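Local coordinates for alcohol dehydrogenase (Thermus thermophilus, PDB 2EIH), which binds zinc and is probably an NAD(P)-dependent oxidoreductase of the medium-chain alcohol dehydrogenase family, at residues Val4-Arg9 against His59-Asp64; Leu39-Val44 against Arg327-Arg332; Ile87-Ser92 against Ile147-Leu152; Met173-Gly178 against Arg333-Val338. All blocks are in the same frame, centred on the assembly; numbering follows the deposited sequence.

Contact 1: residues Val4-Arg9 against His59-Asp64; sequences VVMRAR and HVLGAD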
loop_
_atom_site.group_PDB
_atom_site.type_symbol
_atom_site.label_atom_id
_atom_site.label_comp_id
_atom_site.label_asym_id
_atom_site.label_seq_id
_atom_site.Cartn_x
_atom_site.Cartn_y
_atom_site.Cartn_z
ATOM N N VAL A 4 -26.708 -32.909 14.729
ATOM C CA VAL A 4 -27.476 -32.089 15.639
ATOM C C VAL A 4 -28.203 -31.125 14.727
ATOM O O VAL A 4 -27.598 -30.231 14.140
ATOM C CB VAL A 4 -26.584 -31.301 16.594
ATOM C CG1 VAL A 4 -27.397 -30.213 17.274
ATOM C CG2 VAL A 4 -25.981 -32.238 17.616
ATOM N N VAL A 5 -29.504 -31.340 14.593
ATOM C CA VAL A 5 -30.336 -30.506 13.752
ATOM C C VAL A 5 -30.973 -29.403 14.574
ATOM O O VAL A 5 -30.990 -29.445 15.808
ATOM C CB VAL A 5 -31.450 -31.322 13.059
ATOM C CG1 VAL A 5 -30.852 -32.203 11.969
ATOM C CG2 VAL A 5 -32.185 -32.179 14.083
ATOM N N MET A 6 -31.508 -28.424 13.858
ATOM C CA MET A 6 -32.151 -27.262 14.438
ATOM C C MET A 6 -33.627 -27.333 14.073
ATOM O O MET A 6 -34.042 -26.789 13.049
ATOM C CB MET A 6 -31.524 -26.025 13.822
ATOM C CG MET A 6 -31.691 -24.765 14.593
ATOM S SD MET A 6 -30.807 -23.536 13.673
ATOM C CE MET A 6 -32.053 -22.292 13.541
ATOM N N ARG A 7 -34.406 -28.018 14.907
ATOM C CA ARG A 7 -35.840 -28.174 14.682
ATOM C C ARG A 7 -36.553 -26.845 14.479
ATOM O O ARG A 7 -37.375 -26.701 13.574
ATOM C CB ARG A 7 -36.490 -28.915 15.858
ATOM C CG ARG A 7 -36.198 -30.414 15.900
ATOM C CD ARG A 7 -36.574 -31.089 14.581
ATOM N NE ARG A 7 -36.166 -32.490 14.545
ATOM C CZ ARG A 7 -36.108 -33.226 13.439
ATOM N NH1 ARG A 7 -36.433 -32.697 12.265
ATOM N NH2 ARG A 7 -35.720 -34.495 13.508
ATOM N N ALA A 8 -36.234 -25.882 15.336
ATOM C CA ALA A 8 -36.838 -24.562 15.281
ATOM C C ALA A 8 -35.893 -23.552 15.911
ATOM O O ALA A 8 -34.895 -23.923 16.535
ATOM C CB ALA A 8 -38.162 -24.569 16.024
ATOM N N ARG A 9 -36.222 -22.276 15.755
ATOM C CA ARG A 9 -35.409 -21.194 16.301
ATOM C C ARG A 9 -35.796 -20.877 17.742
ATOM O O ARG A 9 -36.974 -20.843 18.093
ATOM C CB ARG A 9 -35.562 -19.949 15.424
ATOM C CG ARG A 9 -35.216 -20.211 13.963
ATOM C CD ARG A 9 -35.154 -18.938 13.135
ATOM N NE ARG A 9 -34.714 -19.203 11.768
ATOM C CZ ARG A 9 -35.451 -19.821 10.850
ATOM N NH1 ARG A 9 -34.967 -20.024 9.630
ATOM N NH2 ARG A 9 -36.682 -20.225 11.140
ATOM N N HIS A 59 -31.917 -27.641 10.219
ATOM C CA HIS A 59 -30.639 -27.084 9.801
ATOM C C HIS A 59 -29.488 -27.567 10.675
ATOM O O HIS A 59 -29.620 -27.685 11.893
ATOM C CB HIS A 59 -30.694 -25.555 9.840
ATOM C CG HIS A 59 -29.400 -24.899 9.498
ATOM N ND1 HIS A 59 -28.776 -25.081 8.279
ATOM C CD2 HIS A 59 -28.603 -24.067 10.208
ATOM C CE1 HIS A 59 -27.650 -24.385 8.259
ATOM N NE2 HIS A 59 -27.523 -23.763 9.416
ATOM N N VAL A 60 -28.355 -27.846 10.040
ATOM C CA VAL A 60 -27.170 -28.288 10.756
ATOM C C VAL A 60 -26.211 -27.114 10.869
ATOM O O VAL A 60 -25.703 -26.621 9.868
ATOM C CB VAL A 60 -26.450 -29.431 10.021
ATOM C CG1 VAL A 60 -25.228 -29.888 10.829
ATOM C CG2 VAL A 60 -27.405 -30.587 9.815
ATOM N N LEU A 61 -25.960 -26.673 12.092
ATOM C CA LEU A 61 -25.058 -25.567 12.318
ATOM C C LEU A 61 -23.617 -26.054 12.174
ATOM O O LEU A 61 -23.381 -27.231 11.895
ATOM C CB LEU A 61 -25.288 -25.015 13.726
ATOM C CG LEU A 61 -26.714 -24.569 14.074
ATOM C CD1 LEU A 61 -26.809 -24.234 15.570
ATOM C CD2 LEU A 61 -27.102 -23.347 13.243
ATOM N N GLY A 62 -22.658 -25.150 12.367
ATOM C CA GLY A 62 -21.255 -25.526 12.287
ATOM C C GLY A 62 -20.437 -24.971 11.133
ATOM O O GLY A 62 -20.592 -25.393 9.981
ATOM N N ALA A 63 -19.551 -24.028 11.438
ATOM C CA ALA A 63 -18.698 -23.447 10.410
ATOM C C ALA A 63 -17.294 -24.052 10.508
ATOM O O ALA A 63 -16.679 -24.395 9.498
ATOM C CB ALA A 63 -18.644 -21.918 10.561
ATOM N N ASP A 64 -16.799 -24.196 11.732
ATOM C CA ASP A 64 -15.478 -24.767 11.962
ATOM C C ASP A 64 -15.516 -26.284 12.087
ATOM O O ASP A 64 -16.422 -26.851 12.705
ATOM C CB ASP A 64 -14.884 -24.202 13.240
ATOM C CG ASP A 64 -13.976 -23.046 12.978
ATOM O OD1 ASP A 64 -13.877 -22.172 13.864
ATOM O OD2 ASP A 64 -13.347 -23.025 11.890
HETATM O O HOH W 1 -27.735 -27.728 14.032
#
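Met-6 reaches across to His-59 and Leu-61, where strand 2-6 lies between strand 15-19 and the short strand 59-60 in a small antiparallel sheet. The backbone link to strand 59-60 is loose: Met-6 N donates to His-59 O at 2.8 Å, but the bond is bent and weak, at 116°. A water does much of the joining, donating to Val-4 O and His-59 O and accepting from Leu-61 N, so these polar groups are satisfied although the strands spread apart here.

The side chain of Met-6 then runs along the interface. Its CB rests 3.2 Å from His-59 O and 4.1 Å from His-59 CB. CG, anti to the backbone N (chi1 -160°), carries the chain on past the backbone toward Leu-61. The sulfur is the main meeting point: SD packs 3.7 Å from Leu-61 CD2, the two side chains crossing at about a right angle, and lies near the plane of the His-59 ring, at its edge, 4.1 Å from His-59 CD2. Beyond it the chain bends at chi3, and Met-6 CE turns back to its own segment, 3.8 Å from Arg-9 CG. A long, flexible thioether suits a place that must touch both an aliphatic branch and a ring edge. Val-46 of helix 41-48 packs on Met-6, His-59 and Leu-61 alike, closing the cluster.

His-59 suits its buried place because its polar end is engaged, NE2 being hydrogen-bonded to Gly-114 O. On the other face Val-5 CG1 and Val-60 CG2 just meet, at 4.4 Å.

Contact 2: residues Leu39-Val44 against Arg327-Arg332; sequences LNHLDV and RLLEER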
loop_
_atom_site.group_PDB
_atom_site.type_symbol
_atom_site.label_atom_id
_atom_site.label_comp_id
_atom_site.label_asym_id
_atom_site.label_seq_id
_atom_site.Cartn_x
_atom_site.Cartn_y
_atom_site.Cartn_z
ATOM N N LEU A 39 -17.331 -24.475 18.014
ATOM C CA LEU A 39 -18.496 -23.613 18.170
ATOM C C LEU A 39 -18.169 -22.135 18.000
ATOM O O LEU A 39 -17.200 -21.641 18.564
ATOM C CB LEU A 39 -19.106 -23.822 19.557
ATOM C CG LEU A 39 -20.162 -24.900 19.802
ATOM C CD1 LEU A 39 -19.722 -26.261 19.306
ATOM C CD2 LEU A 39 -20.457 -24.938 21.310
ATOM N N ASN A 40 -18.988 -21.430 17.229
ATOM C CA ASN A 40 -18.806 -19.993 17.015
ATOM C C ASN A 40 -20.073 -19.213 17.389
ATOM O O ASN A 40 -21.175 -19.757 17.363
ATOM C CB ASN A 40 -18.410 -19.727 15.564
ATOM C CG ASN A 40 -16.971 -20.076 15.296
ATOM O OD1 ASN A 40 -16.663 -21.078 14.657
ATOM N ND2 ASN A 40 -16.073 -19.246 15.798
ATOM N N HIS A 41 -19.918 -17.942 17.736
ATOM C CA HIS A 41 -21.070 -17.140 18.131
ATOM C C HIS A 41 -22.098 -17.044 17.008
ATOM O O HIS A 41 -23.292 -16.806 17.243
ATOM C CB HIS A 41 -20.615 -15.752 18.593
ATOM C CG HIS A 41 -19.865 -15.773 19.890
ATOM N ND1 HIS A 41 -20.475 -16.026 21.099
ATOM C CD2 HIS A 41 -18.547 -15.618 20.159
ATOM C CE1 HIS A 41 -19.567 -16.032 22.058
ATOM N NE2 HIS A 41 -18.386 -15.787 21.515
ATOM N N LEU A 42 -21.618 -17.256 15.791
ATOM C CA LEU A 42 -22.460 -17.240 14.610
ATOM C C LEU A 42 -23.511 -18.353 14.693
ATOM O O LEU A 42 -24.669 -18.155 14.306
ATOM C CB LEU A 42 -21.594 -17.428 13.362
ATOM C CG LEU A 42 -22.302 -17.536 12.012
ATOM C CD1 LEU A 42 -23.299 -16.391 11.840
ATOM C CD2 LEU A 42 -21.260 -17.521 10.914
ATOM N N ASP A 43 -23.115 -19.524 15.192
ATOM C CA ASP A 43 -24.058 -20.626 15.309
ATOM C C ASP A 43 -25.198 -20.202 16.237
ATOM O O ASP A 43 -26.329 -20.645 16.067
ATOM C CB ASP A 43 -23.403 -21.886 15.899
ATOM C CG ASP A 43 -22.068 -22.238 15.254
ATOM O OD1 ASP A 43 -21.740 -21.705 14.178
ATOM O OD2 ASP A 43 -21.342 -23.065 15.841
ATOM N N VAL A 44 -24.901 -19.347 17.215
ATOM C CA VAL A 44 -25.920 -18.900 18.161
ATOM C C VAL A 44 -26.918 -17.949 17.510
ATOM O O VAL A 44 -28.125 -18.057 17.743
ATOM C CB VAL A 44 -25.280 -18.224 19.400
ATOM C CG1 VAL A 44 -26.358 -17.674 20.319
ATOM C CG2 VAL A 44 -24.431 -19.240 20.152
ATOM N N ARG A 327 -24.643 -22.937 25.643
ATOM C CA ARG A 327 -24.828 -22.235 26.908
ATOM C C ARG A 327 -23.470 -21.685 27.347
ATOM O O ARG A 327 -23.323 -20.493 27.624
ATOM C CB ARG A 327 -25.378 -23.195 27.961
ATOM C CG ARG A 327 -25.584 -22.561 29.316
ATOM C CD ARG A 327 -26.060 -23.574 30.338
ATOM N NE ARG A 327 -25.229 -23.495 31.531
ATOM C CZ ARG A 327 -24.012 -24.017 31.627
ATOM N NH1 ARG A 327 -23.488 -24.669 30.599
ATOM N NH2 ARG A 327 -23.309 -23.868 32.741
ATOM N N LEU A 328 -22.478 -22.570 27.393
ATOM C CA LEU A 328 -21.121 -22.200 27.772
ATOM C C LEU A 328 -20.595 -21.014 26.989
ATOM O O LEU A 328 -19.902 -20.153 27.528
ATOM C CB LEU A 328 -20.170 -23.368 27.543
ATOM C CG LEU A 328 -20.179 -24.499 28.554
ATOM C CD1 LEU A 328 -19.323 -25.629 28.032
ATOM C CD2 LEU A 328 -19.661 -23.994 29.888
ATOM N N LEU A 329 -20.914 -20.985 25.705
ATOM C CA LEU A 329 -20.451 -19.920 24.831
ATOM C C LEU A 329 -21.204 -18.619 25.030
ATOM O O LEU A 329 -20.615 -17.543 24.999
ATOM C CB LEU A 329 -20.569 -20.360 23.375
ATOM C CG LEU A 329 -19.933 -19.402 22.375
ATOM C CD1 LEU A 329 -18.458 -19.199 22.706
ATOM C CD2 LEU A 329 -20.095 -19.978 20.979
ATOM N N GLU A 330 -22.510 -18.719 25.235
ATOM C CA GLU A 330 -23.321 -17.532 25.430
ATOM C C GLU A 330 -22.969 -16.754 26.687
ATOM O O GLU A 330 -23.151 -15.536 26.734
ATOM C CB GLU A 330 -24.801 -17.899 25.456
ATOM C CG GLU A 330 -25.354 -18.264 24.094
ATOM C CD GLU A 330 -26.864 -18.312 24.092
ATOM O OE1 GLU A 330 -27.436 -19.142 24.836
ATOM O OE2 GLU A 330 -27.477 -17.516 23.349
ATOM N N GLU A 331 -22.466 -17.451 27.702
ATOM C CA GLU A 331 -22.100 -16.799 28.956
ATOM C C GLU A 331 -20.656 -16.279 28.994
ATOM O O GLU A 331 -20.204 -15.767 30.021
ATOM C CB GLU A 331 -22.345 -17.754 30.133
ATOM C CG GLU A 331 -21.329 -18.881 30.283
ATOM C CD GLU A 331 -21.683 -19.861 31.412
ATOM O OE1 GLU A 331 -20.781 -20.597 31.880
ATOM O OE2 GLU A 331 -22.866 -19.905 31.820
ATOM N N ARG A 332 -19.954 -16.391 27.867
ATOM C CA ARG A 332 -18.564 -15.944 27.742
ATOM C C ARG A 332 -17.712 -16.234 28.980
ATOM O O ARG A 332 -16.890 -15.408 29.385
ATOM C CB ARG A 332 -18.499 -14.439 27.433
ATOM C CG ARG A 332 -18.597 -14.051 25.950
ATOM C CD ARG A 332 -20.028 -13.742 25.504
ATOM N NE ARG A 332 -20.077 -13.294 24.109
ATOM C CZ ARG A 332 -21.198 -13.033 23.439
ATOM N NH1 ARG A 332 -21.144 -12.634 22.172
ATOM N NH2 ARG A 332 -22.379 -13.180 24.029
#
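Glu-330 OE2 rests 3.2 Å from Val-44 CG1 while Arg-47 grips it in a salt bridge and Lys-48 adds a longer, weak ion pair. The oxygen lies beside a valine methyl, its charge probably balanced by these two basic residues of helix 41-48.

The His-41 ring is sandwiched. Leu-329 CD2 sits over one face, 4.2 Å from the ring centroid, and Leu-329 CG comes to 3.4 Å from His-41 CE1. On the opposite face the Arg-332 guanidinium lies flat, its plane turned only 14° from the ring and the centres 4.2 Å apart. Arg-332 gets there from a Schellman motif that ends its helix with positive phi, a bend at chi2 folding the chain back over the imidazole. A flat aromatic ring suits a slot between an aliphatic branch and a planar cation; with an alanine here, the guanidinium would probably lose its stacking surface, and Leu-329 would face a gap.

Leu-329 CD2 also reaches Leu-39 CB, at 4.2 Å, joining the end of helix 322-330 to the residues leading into helix 41-48; Leu-39 in turn pairs by backbone hydrogen bonding with Val-338 of strand 337-341, and its side chain touches Val-338 and Leu-340.

Contact 3: residues Ile87-Ser92 against Ile147-Leu152; sequences INPGLS and IPLTFL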
loop_
_atom_site.group_PDB
_atom_site.type_symbol
_atom_site.label_atom_id
_atom_site.label_comp_id
_atom_site.label_asym_id
_atom_site.label_seq_id
_atom_site.Cartn_x
_atom_site.Cartn_y
_atom_site.Cartn_z
ATOM N N ILE A 87 -11.379 -27.360 7.795
ATOM C CA ILE A 87 -12.285 -26.682 6.882
ATOM C C ILE A 87 -12.028 -25.182 6.840
ATOM O O ILE A 87 -11.741 -24.575 7.860
ATOM C CB ILE A 87 -13.730 -26.948 7.336
ATOM C CG1 ILE A 87 -14.073 -28.428 7.106
ATOM C CG2 ILE A 87 -14.680 -25.972 6.673
ATOM C CD1 ILE A 87 -15.322 -28.873 7.807
ATOM N N ASN A 88 -12.115 -24.608 5.643
ATOM C CA ASN A 88 -11.945 -23.164 5.400
ATOM C C ASN A 88 -13.424 -22.778 5.272
ATOM O O ASN A 88 -14.023 -22.973 4.221
ATOM C CB ASN A 88 -11.233 -22.951 4.061
ATOM C CG ASN A 88 -10.416 -21.674 4.021
ATOM O OD1 ASN A 88 -10.906 -20.595 4.351
ATOM N ND2 ASN A 88 -9.172 -21.788 3.580
ATOM N N PRO A 89 -14.020 -22.213 6.332
ATOM C CA PRO A 89 -15.433 -21.819 6.375
ATOM C C PRO A 89 -15.977 -20.822 5.356
ATOM O O PRO A 89 -17.191 -20.601 5.297
ATOM C CB PRO A 89 -15.605 -21.349 7.812
ATOM C CG PRO A 89 -14.289 -20.731 8.104
ATOM C CD PRO A 89 -13.280 -21.655 7.475
ATOM N N GLY A 90 -15.108 -20.245 4.528
ATOM C CA GLY A 90 -15.567 -19.271 3.546
ATOM C C GLY A 90 -16.091 -19.831 2.235
ATOM O O GLY A 90 -15.338 -20.416 1.457
ATOM N N LEU A 91 -17.383 -19.643 1.987
ATOM C CA LEU A 91 -18.004 -20.113 0.748
ATOM C C LEU A 91 -18.386 -18.957 -0.179
ATOM O O LEU A 91 -19.096 -18.030 0.214
ATOM C CB LEU A 91 -19.249 -20.944 1.048
ATOM C CG LEU A 91 -19.011 -22.346 1.606
ATOM C CD1 LEU A 91 -18.234 -22.248 2.909
ATOM C CD2 LEU A 91 -20.348 -23.029 1.836
ATOM N N SER A 92 -17.913 -19.031 -1.414
ATOM C CA SER A 92 -18.179 -18.006 -2.409
ATOM C C SER A 92 -18.407 -18.681 -3.758
ATOM O O SER A 92 -18.303 -19.908 -3.869
ATOM C CB SER A 92 -16.989 -17.046 -2.493
ATOM O OG SER A 92 -15.780 -17.765 -2.705
ATOM N N ILE A 147 -9.005 -23.587 14.998
ATOM C CA ILE A 147 -8.269 -22.558 14.282
ATOM C C ILE A 147 -8.918 -21.621 13.246
ATOM O O ILE A 147 -9.041 -20.409 13.498
ATOM C CB ILE A 147 -7.020 -23.167 13.599
ATOM C CG1 ILE A 147 -6.128 -23.804 14.639
ATOM C CG2 ILE A 147 -6.256 -22.077 12.823
ATOM C CD1 ILE A 147 -5.023 -24.654 14.061
ATOM N N PRO A 148 -9.351 -22.165 12.087
ATOM C CA PRO A 148 -9.956 -21.418 10.983
ATOM C C PRO A 148 -10.712 -20.113 11.255
ATOM O O PRO A 148 -10.146 -19.019 11.121
ATOM C CB PRO A 148 -10.793 -22.475 10.290
ATOM C CG PRO A 148 -10.004 -23.711 10.511
ATOM C CD PRO A 148 -9.691 -23.595 11.974
ATOM N N LEU A 149 -11.989 -20.222 11.599
ATOM C CA LEU A 149 -12.834 -19.051 11.833
ATOM C C LEU A 149 -12.167 -17.921 12.640
ATOM O O LEU A 149 -12.054 -16.795 12.142
ATOM C CB LEU A 149 -14.147 -19.492 12.507
ATOM C CG LEU A 149 -15.459 -18.668 12.516
ATOM C CD1 LEU A 149 -15.189 -17.257 13.014
ATOM C CD2 LEU A 149 -16.091 -18.642 11.139
ATOM N N THR A 150 -11.722 -18.182 13.870
ATOM C CA THR A 150 -11.115 -17.095 14.638
ATOM C C THR A 150 -9.770 -16.632 14.115
ATOM O O THR A 150 -9.509 -15.435 14.080
ATOM C CB THR A 150 -10.960 -17.430 16.151
ATOM O OG1 THR A 150 -10.379 -18.729 16.312
ATOM C CG2 THR A 150 -12.299 -17.360 16.862
ATOM N N PHE A 151 -8.903 -17.554 13.715
ATOM C CA PHE A 151 -7.622 -17.093 13.201
ATOM C C PHE A 151 -7.753 -16.241 11.941
ATOM O O PHE A 151 -7.029 -15.262 11.782
ATOM C CB PHE A 151 -6.647 -18.254 13.005
ATOM C CG PHE A 151 -5.945 -18.628 14.267
ATOM C CD1 PHE A 151 -6.557 -19.459 15.188
ATOM C CD2 PHE A 151 -4.739 -18.022 14.607
ATOM C CE1 PHE A 151 -5.991 -19.674 16.443
ATOM C CE2 PHE A 151 -4.160 -18.225 15.855
ATOM C CZ PHE A 151 -4.801 -19.058 16.776
ATOM N N LEU A 152 -8.690 -16.573 11.063
ATOM C CA LEU A 152 -8.867 -15.777 9.857
ATOM C C LEU A 152 -9.388 -14.385 10.170
ATOM O O LEU A 152 -8.963 -13.411 9.562
ATOM C CB LEU A 152 -9.830 -16.473 8.896
ATOM C CG LEU A 152 -9.235 -17.693 8.200
ATOM C CD1 LEU A 152 -10.349 -18.591 7.691
ATOM C CD2 LEU A 152 -8.344 -17.233 7.054
#
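Pro-89 lays its ring against three residues of helix 148-161, in the place where strand 84-91 of the GroES-like barrel meets the helix that leads on to the Rossmann domain. Its CD is 3.8 Å from Pro-148 CB, the two rings crossing at about a right angle, while CG touches Leu-149 CD2 at 4.1 Å. One turn further along the helix, Leu-152 CD1 comes to 4.2 Å from Pro-89 CD. No hydrogen bond links the two segments; the fit is mostly apolar, with two oxygens at its margin.

Each residue suits its place. A proline is tolerated in the first turn of a helix, whose N-H groups are generally not used in the helix's own i to i-4 bonds, and its compact ring gives a rigid surface. The following Leu-149 N is hydrogen-bonded to Asp-64 OD2, which helps to fix this end of the helix. Leu-152, with CG anti to its carbonyl carbon (chi1 -73°), turns CD1 to within 3.9 Å of Asn-88 OD1. Asn-88 is buried, but its ND2 donates to Lys-294 O, so the amide is tied to another part of the chain.

Past Leu-91 the chain enters the lobe whose four cysteines bind zinc; the metal lies about 14 Å from the Asn-88 side chain. Before Asn-88, the Ile-87 carbonyl closes the contact: its O lies 3.3 Å from both CB and CG of Pro-148, meeting the ring at its CB-CG bond.

Contact 4: residues Met173-Gly178 against Arg333-Val338; sequences MAAGSG and RVFGKV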
loop_
_atom_site.group_PDB
_atom_site.type_symbol
_atom_site.label_atom_id
_atom_site.label_comp_id
_atom_site.label_asym_id
_atom_site.label_seq_id
_atom_site.Cartn_x
_atom_site.Cartn_y
_atom_site.Cartn_z
ATOM N N MET A 173 -8.880 -6.462 23.261
ATOM C CA MET A 173 -9.950 -6.448 24.252
ATOM C C MET A 173 -10.499 -7.810 24.646
ATOM O O MET A 173 -10.630 -8.716 23.816
ATOM C CB MET A 173 -11.109 -5.574 23.762
ATOM C CG MET A 173 -10.789 -4.109 23.609
ATOM S SD MET A 173 -10.441 -3.307 25.184
ATOM C CE MET A 173 -12.111 -2.753 25.645
ATOM N N ALA A 174 -10.826 -7.933 25.932
ATOM C CA ALA A 174 -11.403 -9.158 26.492
ATOM C C ALA A 174 -10.692 -10.433 26.067
ATOM O O ALA A 174 -11.135 -11.112 25.157
ATOM C CB ALA A 174 -12.876 -9.236 26.112
ATOM N N ALA A 175 -9.607 -10.769 26.752
ATOM C CA ALA A 175 -8.843 -11.964 26.423
ATOM C C ALA A 175 -9.607 -13.270 26.655
ATOM O O ALA A 175 -10.413 -13.376 27.579
ATOM C CB ALA A 175 -7.544 -11.981 27.205
ATOM N N GLY A 176 -9.344 -14.257 25.801
ATOM C CA GLY A 176 -9.992 -15.557 25.909
ATOM C C GLY A 176 -11.330 -15.657 25.212
ATOM O O GLY A 176 -11.815 -16.750 24.913
ATOM N N SER A 177 -11.923 -14.502 24.945
ATOM C CA SER A 177 -13.223 -14.439 24.301
ATOM C C SER A 177 -13.132 -13.932 22.856
ATOM O O SER A 177 -12.436 -12.954 22.564
ATOM C CB SER A 177 -14.131 -13.528 25.132
ATOM O OG SER A 177 -15.476 -13.545 24.673
ATOM N N GLY A 178 -13.841 -14.614 21.961
ATOM C CA GLY A 178 -13.855 -14.234 20.560
ATOM C C GLY A 178 -12.550 -14.452 19.819
ATOM O O GLY A 178 -11.998 -15.558 19.808
ATOM N N ARG A 333 -17.889 -17.410 29.571
ATOM C CA ARG A 333 -17.130 -17.763 30.760
ATOM C C ARG A 333 -15.870 -18.546 30.416
ATOM O O ARG A 333 -14.788 -18.257 30.924
ATOM C CB ARG A 333 -18.011 -18.562 31.723
ATOM C CG ARG A 333 -17.361 -18.862 33.056
ATOM C CD ARG A 333 -18.377 -19.388 34.069
ATOM N NE ARG A 333 -18.888 -20.726 33.766
ATOM C CZ ARG A 333 -18.158 -21.838 33.780
ATOM N NH1 ARG A 333 -16.864 -21.782 34.080
ATOM N NH2 ARG A 333 -18.727 -23.011 33.516
ATOM N N VAL A 334 -16.007 -19.531 29.544
ATOM C CA VAL A 334 -14.862 -20.337 29.152
ATOM C C VAL A 334 -13.798 -19.543 28.404
ATOM O O VAL A 334 -14.113 -18.768 27.509
ATOM C CB VAL A 334 -15.317 -21.518 28.282
ATOM C CG1 VAL A 334 -14.122 -22.141 27.573
ATOM C CG2 VAL A 334 -15.998 -22.559 29.163
ATOM N N PHE A 335 -12.542 -19.736 28.790
ATOM C CA PHE A 335 -11.418 -19.063 28.141
ATOM C C PHE A 335 -10.966 -19.983 27.011
ATOM O O PHE A 335 -10.428 -21.070 27.258
ATOM C CB PHE A 335 -10.258 -18.868 29.123
ATOM C CG PHE A 335 -9.134 -18.020 28.583
ATOM C CD1 PHE A 335 -9.087 -16.648 28.845
ATOM C CD2 PHE A 335 -8.130 -18.588 27.796
ATOM C CE1 PHE A 335 -8.059 -15.854 28.334
ATOM C CE2 PHE A 335 -7.100 -17.801 27.279
ATOM C CZ PHE A 335 -7.061 -16.426 27.548
ATOM N N GLY A 336 -11.188 -19.551 25.774
ATOM C CA GLY A 336 -10.802 -20.368 24.644
ATOM C C GLY A 336 -11.991 -20.931 23.884
ATOM O O GLY A 336 -13.146 -20.611 24.170
ATOM N N LYS A 337 -11.698 -21.794 22.920
ATOM C CA LYS A 337 -12.710 -22.394 22.058
ATOM C C LYS A 337 -13.492 -23.549 22.701
ATOM O O LYS A 337 -12.957 -24.313 23.504
ATOM C CB LYS A 337 -12.024 -22.896 20.780
ATOM C CG LYS A 337 -12.864 -22.806 19.504
ATOM C CD LYS A 337 -12.919 -21.376 18.971
ATOM C CE LYS A 337 -13.804 -21.271 17.743
ATOM N NZ LYS A 337 -13.814 -19.884 17.210
ATOM N N VAL A 338 -14.769 -23.650 22.348
ATOM C CA VAL A 338 -15.630 -24.726 22.821
ATOM C C VAL A 338 -15.710 -25.620 21.593
ATOM O O VAL A 338 -16.212 -25.207 20.547
ATOM C CB VAL A 338 -17.047 -24.221 23.197
ATOM C CG1 VAL A 338 -17.944 -25.388 23.572
ATOM C CG2 VAL A 338 -16.947 -23.254 24.354
#
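Gly-176 and Phe-335 meet where the loop after strand 169-172, the first strand of the Rossmann-type parallel sheet, touches the segment leading into strand 337-341. The position between strand 169-172 and helix 180-189 is that of the glycine-rich dinucleotide-binding loop of this fold, consistent with a coenzyme-binding role.

The apolar part is centred on the ring. With CG anti to the backbone N (chi1 -172°), Phe-335 swings its side chain to the loop. Gly-176 CA appears to lie over one face of the ring, as in a CH-pi contact, but the exact spacing is doubtful. Ala-175 CB adds a contact to Phe-335 CE1 at 4.1 Å. Lys-203 and Arg-206 of helix 201-210 also pack on the ring, so it lies between the loop and that helix. Replacing Phe-335 by an alanine would probably open a gap beside Gly-176 and leave the loop less firmly held.

The backbone conformation explains the glycines. Gly-176 takes the third position of a type II turn from Ala-174 to Ser-177, where its phi of 86° suits a residue without a side chain; a CB would also be jammed against the carbonyl O of Ala-175. Gly-336 has positive phi as well.

The polar part is a single bond across the segments: Gly-336 N donates to Gly-176 O at 3.0 Å, with an angle of 157° at the hydrogen, arriving in the carbonyl plane on a lone pair.

How the contacts relate
Contacts 2 and 4 lie closest, their centres about 10 Å apart, and helix 322-330 of one is followed, after a short loop, by strand 337-341 of the other; Leu-39 N and Val-338 O probably make a hydrogen bond between them. Contact 1 is centred about 13 Å from contact 2, with helix 41-48 leading on to strand 59-60. The centre of contact 3 lies about 17 to 18 Å from those of the others, and Asp-64 of contact 1 reaches Leu-149 there. Contact 1 closes before contact 3 opens, and contact 3 falls within the long span bridged by contact 2. Contacts 1 and 2 probably belong to the catalytic part, 3 and 4 to its junction with the Rossmann part.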